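Local coordinates for pyoverdine biosynthesis protein PvcA (Pseudomonas aeruginosa, PDB 3E59) that makes the isonitrile group of tyrosine in paerucumarin biosynthesis, taking the carbon from C2 of ribulose 5-phosphate, at residues I252-H257 / L264-H269; F67-P72 / A128-Y133. One frame throughout, in Å; residues are numbered along the deposited sequence.

Interaction 1: residues I252-H257 / L264-H269. With PO4 (phosphate ion), chain E.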
# COMPACT_ATOMS: atom_id res chain seq x y z
N ILE A 252 1.40 1.76 14.95
CA ILE A 252 2.13 0.68 14.30
C ILE A 252 2.09 0.99 12.81
O ILE A 252 1.02 1.22 12.24
CB ILE A 252 1.51 -0.73 14.59
CG1 ILE A 252 1.21 -0.93 16.09
CG2 ILE A 252 2.38 -1.86 14.01
CD1 ILE A 252 2.34 -0.62 17.03
N ARG A 253 3.27 1.01 12.21
CA ARG A 253 3.43 1.41 10.83
C ARG A 253 3.33 0.21 9.85
O ARG A 253 4.27 -0.59 9.71
CB ARG A 253 4.77 2.16 10.69
CG ARG A 253 5.11 2.68 9.29
CD ARG A 253 4.09 3.70 8.72
NE ARG A 253 4.77 4.50 7.70
CZ ARG A 253 5.06 4.06 6.48
NH1 ARG A 253 4.70 2.84 6.12
NH2 ARG A 253 5.73 4.83 5.64
N LEU A 254 2.18 0.09 9.18
CA LEU A 254 2.02 -0.93 8.15
C LEU A 254 2.47 -0.39 6.81
O LEU A 254 2.66 0.81 6.64
CB LEU A 254 0.58 -1.43 8.06
CG LEU A 254 -0.11 -1.99 9.32
CD1 LEU A 254 -1.57 -2.21 8.99
CD2 LEU A 254 0.54 -3.28 9.84
N SER A 255 2.65 -1.30 5.85
CA SER A 255 3.15 -0.96 4.51
C SER A 255 2.59 -1.97 3.53
O SER A 255 2.17 -3.06 3.93
CB SER A 255 4.68 -1.00 4.50
OG SER A 255 5.21 -0.51 3.27
N ILE A 256 2.55 -1.60 2.25
CA ILE A 256 2.20 -2.55 1.19
C ILE A 256 3.42 -2.95 0.37
O ILE A 256 3.29 -3.58 -0.70
CB ILE A 256 1.00 -2.07 0.29
CG1 ILE A 256 1.11 -0.59 -0.11
CG2 ILE A 256 -0.30 -2.29 1.01
CD1 ILE A 256 2.13 -0.32 -1.19
N HIS A 257 4.61 -2.58 0.88
CA HIS A 257 5.88 -3.10 0.41
C HIS A 257 6.49 -4.05 1.43
O HIS A 257 6.31 -3.85 2.63
CB HIS A 257 6.91 -1.99 0.19
CG HIS A 257 6.42 -0.89 -0.68
ND1 HIS A 257 6.58 0.44 -0.34
CD2 HIS A 257 5.78 -0.90 -1.88
CE1 HIS A 257 6.06 1.19 -1.29
NE2 HIS A 257 5.58 0.40 -2.24
N LEU A 264 10.74 -0.12 11.32
CA LEU A 264 9.47 0.24 11.98
C LEU A 264 8.30 -0.16 11.08
O LEU A 264 7.20 -0.49 11.55
CB LEU A 264 9.42 1.75 12.23
CG LEU A 264 10.24 2.34 13.37
CD1 LEU A 264 10.32 3.87 13.26
CD2 LEU A 264 9.64 1.93 14.71
N LYS A 265 8.57 -0.15 9.78
CA LYS A 265 7.56 -0.48 8.80
C LYS A 265 7.37 -2.00 8.72
O LYS A 265 8.35 -2.77 8.76
CB LYS A 265 7.93 0.10 7.43
CG LYS A 265 8.30 1.59 7.43
CD LYS A 265 8.66 1.99 6.02
CE LYS A 265 9.52 3.20 5.96
NZ LYS A 265 9.75 3.56 4.52
N PHE A 266 6.10 -2.40 8.63
CA PHE A 266 5.73 -3.81 8.59
C PHE A 266 4.88 -4.09 7.35
O PHE A 266 3.73 -3.66 7.28
CB PHE A 266 4.97 -4.18 9.86
CG PHE A 266 4.59 -5.64 9.95
CD1 PHE A 266 3.47 -6.13 9.27
CD2 PHE A 266 5.34 -6.52 10.73
CE1 PHE A 266 3.11 -7.47 9.35
CE2 PHE A 266 4.99 -7.86 10.83
CZ PHE A 266 3.87 -8.34 10.13
N GLY A 267 5.43 -4.82 6.38
CA GLY A 267 4.68 -5.14 5.15
C GLY A 267 3.59 -6.17 5.39
O GLY A 267 3.81 -7.18 6.04
N ILE A 268 2.39 -5.90 4.86
CA ILE A 268 1.24 -6.77 5.13
C ILE A 268 0.43 -7.05 3.86
O ILE A 268 0.22 -6.16 3.02
CB ILE A 268 0.33 -6.17 6.27
CG1 ILE A 268 -0.72 -7.19 6.73
CG2 ILE A 268 -0.33 -4.84 5.83
CD1 ILE A 268 -1.23 -6.95 8.14
N HIS A 269 -0.00 -8.31 3.73
CA HIS A 269 -0.86 -8.74 2.63
C HIS A 269 -2.32 -8.52 2.98
O HIS A 269 -2.69 -8.52 4.16
CB HIS A 269 -0.60 -10.20 2.27
CG HIS A 269 0.63 -10.41 1.43
ND1 HIS A 269 0.69 -10.05 0.10
CD2 HIS A 269 1.81 -11.00 1.71
CE1 HIS A 269 1.87 -10.38 -0.40
NE2 HIS A 269 2.56 -10.97 0.56
P PO4 E . 6.52 2.88 2.48
O1 PO4 E . 7.57 1.93 1.97
O2 PO4 E . 5.93 3.61 1.29
O3 PO4 E . 5.44 2.09 3.24
O4 PO4 E . 7.15 3.92 3.37
O HOH W 1 5.73 0.18 13.74
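Leu-254 and Phe-266 pair as parallel neighbours, as do Ser-255 and Gly-267, and the axes of strands 252-255 and 265-267 are splayed by 41°. Phe-266 N donates to Arg-253 O at 2.8 Å, and Ile-268 N donates to Ser-255 O at 3.0 Å. The bond from Ser-255 N to Phe-266 O is weak. On the apolar face, Leu-254 CD2 lies 4.1 Å from Phe-266 CD1.

Ser-255 points to the opposite face, and its hydroxyl joins Arg-253, His-257 and Lys-265 round a phosphate ion. Arg-253 CG is anti to the backbone N (chi1 -179°), and the chain then bends at chi2, bringing the guanidinium to the phosphate. Lys-265 CG lies over one guanidinium face. Arg-253 NH1 reaches phosphate O3 in an almost straight bond (172°), and Arg-253 NH2 reaches phosphate O4 at 2.8 Å. NH1 also holds Leu-254 O, which steadies the group's orientation. Lys-265 NZ shares phosphate O4, at 2.9 Å. Ser-255 OG donates to phosphate O3 at 2.6 Å and accepts from His-257 N in an ST turn. His-257 ND1 meets phosphate O1 at 2.9 Å, near the ring plane. Gln-259 NE2 also bonds to the phosphate and to Ser-255 OG.

The ion, probably from the crystallisation liquor, lies in a basic pocket beside the end of strand 252-255 of the parallel sheet, consistent with a site for the phosphate of ribulose 5-phosphate.

Interaction 2: residues F67-P72 / A128-Y133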
# COMPACT_ATOMS: atom_id res chain seq x y z
N PHE A 67 -3.57 2.58 -1.22
CA PHE A 67 -4.78 2.93 -1.96
C PHE A 67 -4.74 4.34 -2.57
O PHE A 67 -5.60 5.18 -2.27
CB PHE A 67 -6.03 2.76 -1.08
CG PHE A 67 -6.28 1.35 -0.61
CD1 PHE A 67 -5.82 0.92 0.66
CD2 PHE A 67 -7.03 0.46 -1.38
CE1 PHE A 67 -6.08 -0.37 1.12
CE2 PHE A 67 -7.28 -0.84 -0.94
CZ PHE A 67 -6.81 -1.25 0.31
N PRO A 68 -3.73 4.61 -3.42
CA PRO A 68 -3.60 5.94 -4.02
C PRO A 68 -4.59 6.21 -5.15
O PRO A 68 -5.24 7.25 -5.18
CB PRO A 68 -2.16 5.95 -4.57
CG PRO A 68 -1.87 4.53 -4.88
CD PRO A 68 -2.62 3.72 -3.83
N ALA A 69 -4.66 5.27 -6.10
CA ALA A 69 -5.48 5.37 -7.29
C ALA A 69 -5.12 4.15 -8.08
O ALA A 69 -4.07 3.56 -7.85
CB ALA A 69 -5.15 6.63 -8.11
N LYS A 70 -6.00 3.77 -9.00
CA LYS A 70 -5.71 2.67 -9.90
C LYS A 70 -4.53 3.03 -10.82
O LYS A 70 -4.33 4.21 -11.16
CB LYS A 70 -6.96 2.33 -10.72
CG LYS A 70 -7.39 0.86 -10.68
CD LYS A 70 -8.00 0.46 -9.36
CE LYS A 70 -8.83 -0.81 -9.50
NZ LYS A 70 -8.32 -1.98 -8.72
N SER A 71 -3.73 2.03 -11.21
CA SER A 71 -2.74 2.23 -12.28
C SER A 71 -3.39 2.88 -13.51
O SER A 71 -4.52 2.52 -13.87
CB SER A 71 -2.12 0.88 -12.66
OG SER A 71 -1.55 0.91 -13.96
N PRO A 72 -2.68 3.83 -14.17
CA PRO A 72 -3.26 4.49 -15.34
C PRO A 72 -3.26 3.61 -16.58
O PRO A 72 -3.81 3.98 -17.61
CB PRO A 72 -2.34 5.70 -15.56
CG PRO A 72 -1.00 5.24 -15.01
CD PRO A 72 -1.32 4.33 -13.86
N ALA A 128 -8.23 14.94 -10.49
CA ALA A 128 -9.64 14.58 -10.59
C ALA A 128 -9.83 13.09 -10.43
O ALA A 128 -10.76 12.64 -9.77
CB ALA A 128 -10.23 15.05 -11.91
N HIS A 129 -8.94 12.31 -11.05
CA HIS A 129 -8.98 10.86 -10.92
C HIS A 129 -8.74 10.43 -9.47
O HIS A 129 -9.45 9.57 -8.94
CB HIS A 129 -7.96 10.19 -11.85
CG HIS A 129 -8.42 10.07 -13.27
ND1 HIS A 129 -9.21 9.04 -13.71
CD2 HIS A 129 -8.20 10.86 -14.35
CE1 HIS A 129 -9.45 9.18 -15.00
NE2 HIS A 129 -8.85 10.28 -15.41
N ILE A 130 -7.74 11.06 -8.84
CA ILE A 130 -7.41 10.79 -7.43
C ILE A 130 -8.60 11.11 -6.51
O ILE A 130 -8.97 10.29 -5.66
CB ILE A 130 -6.12 11.54 -6.99
CG1 ILE A 130 -4.90 11.00 -7.74
CG2 ILE A 130 -5.88 11.43 -5.47
CD1 ILE A 130 -3.81 11.99 -7.81
N SER A 131 -9.20 12.28 -6.69
CA SER A 131 -10.38 12.67 -5.91
C SER A 131 -11.55 11.70 -6.09
O SER A 131 -12.23 11.39 -5.12
CB SER A 131 -10.82 14.09 -6.25
OG SER A 131 -10.03 15.03 -5.55
N ALA A 132 -11.78 11.24 -7.32
CA ALA A 132 -12.84 10.26 -7.60
C ALA A 132 -12.56 8.90 -6.93
O ALA A 132 -13.47 8.26 -6.38
CB ALA A 132 -13.02 10.09 -9.09
N TYR A 133 -11.30 8.47 -6.97
CA TYR A 133 -10.88 7.23 -6.31
C TYR A 133 -11.03 7.32 -4.79
O TYR A 133 -11.50 6.36 -4.16
CB TYR A 133 -9.45 6.87 -6.70
CG TYR A 133 -8.98 5.52 -6.20
CD1 TYR A 133 -8.33 5.39 -4.97
CD2 TYR A 133 -9.17 4.36 -6.97
CE1 TYR A 133 -7.88 4.15 -4.51
CE2 TYR A 133 -8.74 3.11 -6.52
CZ TYR A 133 -8.09 3.02 -5.29
OH TYR A 133 -7.65 1.80 -4.84
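Phe-67 O accepts a hydrogen bond from Ser-114 OG and also meets the edge of the Tyr-133 ring, with Tyr-133 CE1 3.4 Å away. This is a loop-on-helix contact. The loop 67-72 follows strand 60-64 of the parallel sheet and lies against helix 127-144. A CH-pi contact is its centre.

Ala-69 CA sits over the middle of the Tyr-133 ring, 3.6 Å from the centroid and only 10° off the ring normal. The backbone of the loop thus lies flat across one face of the tyrosine. Pro-68 O and Lys-70 N flank Ala-69 CA above the same face, nearest Tyr-133 CD1 (3.6 Å from Pro-68 O) and CE2 respectively. Both of these approaches are oblique.

Tyr-133 leaves the helix with CG anti to the backbone N (chi1 -173°), which carries the ring from the helix to the loop backbone. Its hydroxyl lies at the edge of the Phe-67 ring, near that ring's plane, and Tyr-133 OH is 3.8 Å from Phe-67 CD2. The same hydroxyl is hydrogen-bonded to Glu-86 OE2, outside the two segments. The other oxygen of that carboxylate, Glu-86 OE1, forms a salt bridge with Lys-70 NZ. Glu-86, at the start of helix 84-103, therefore ties the ends of both side chains together.

The lysine chain crosses the tyrosine at about a right angle. It bends at chi2 and chi4 on its way to Glu-86, and Lys-70 CD lies 4.0 Å from Tyr-133 CE2. Phe-67 also packs against helix 84-103 through Ser-89 and Leu-90. One turn back along helix 127-144, Ile-130 adds a looser apolar touch, Ile-130 CG1 lying 4.4 Å from Ala-69 CB.

Both contacts are mostly buried, and they share no segment. Their centres are about 21 Å apart, while their nearest atoms come within about 6 Å. Interaction 1 joins two neighbouring strands at one margin of the parallel sheet. Interaction 2 joins a loop to a helix farther from the centre of the chain. Strand 60-64 links them: it pairs with strand 252-255 and runs on into the loop 67-72. Their chemistry differs with place. In interaction 1, backbone bonds cross between the segments, and basic and polar side chains turn to an anion. In interaction 2 the segments meet through a ring face laid against a loop backbone, with apolar side-chain touches, and the polar ends converge on a glutamate of a third element.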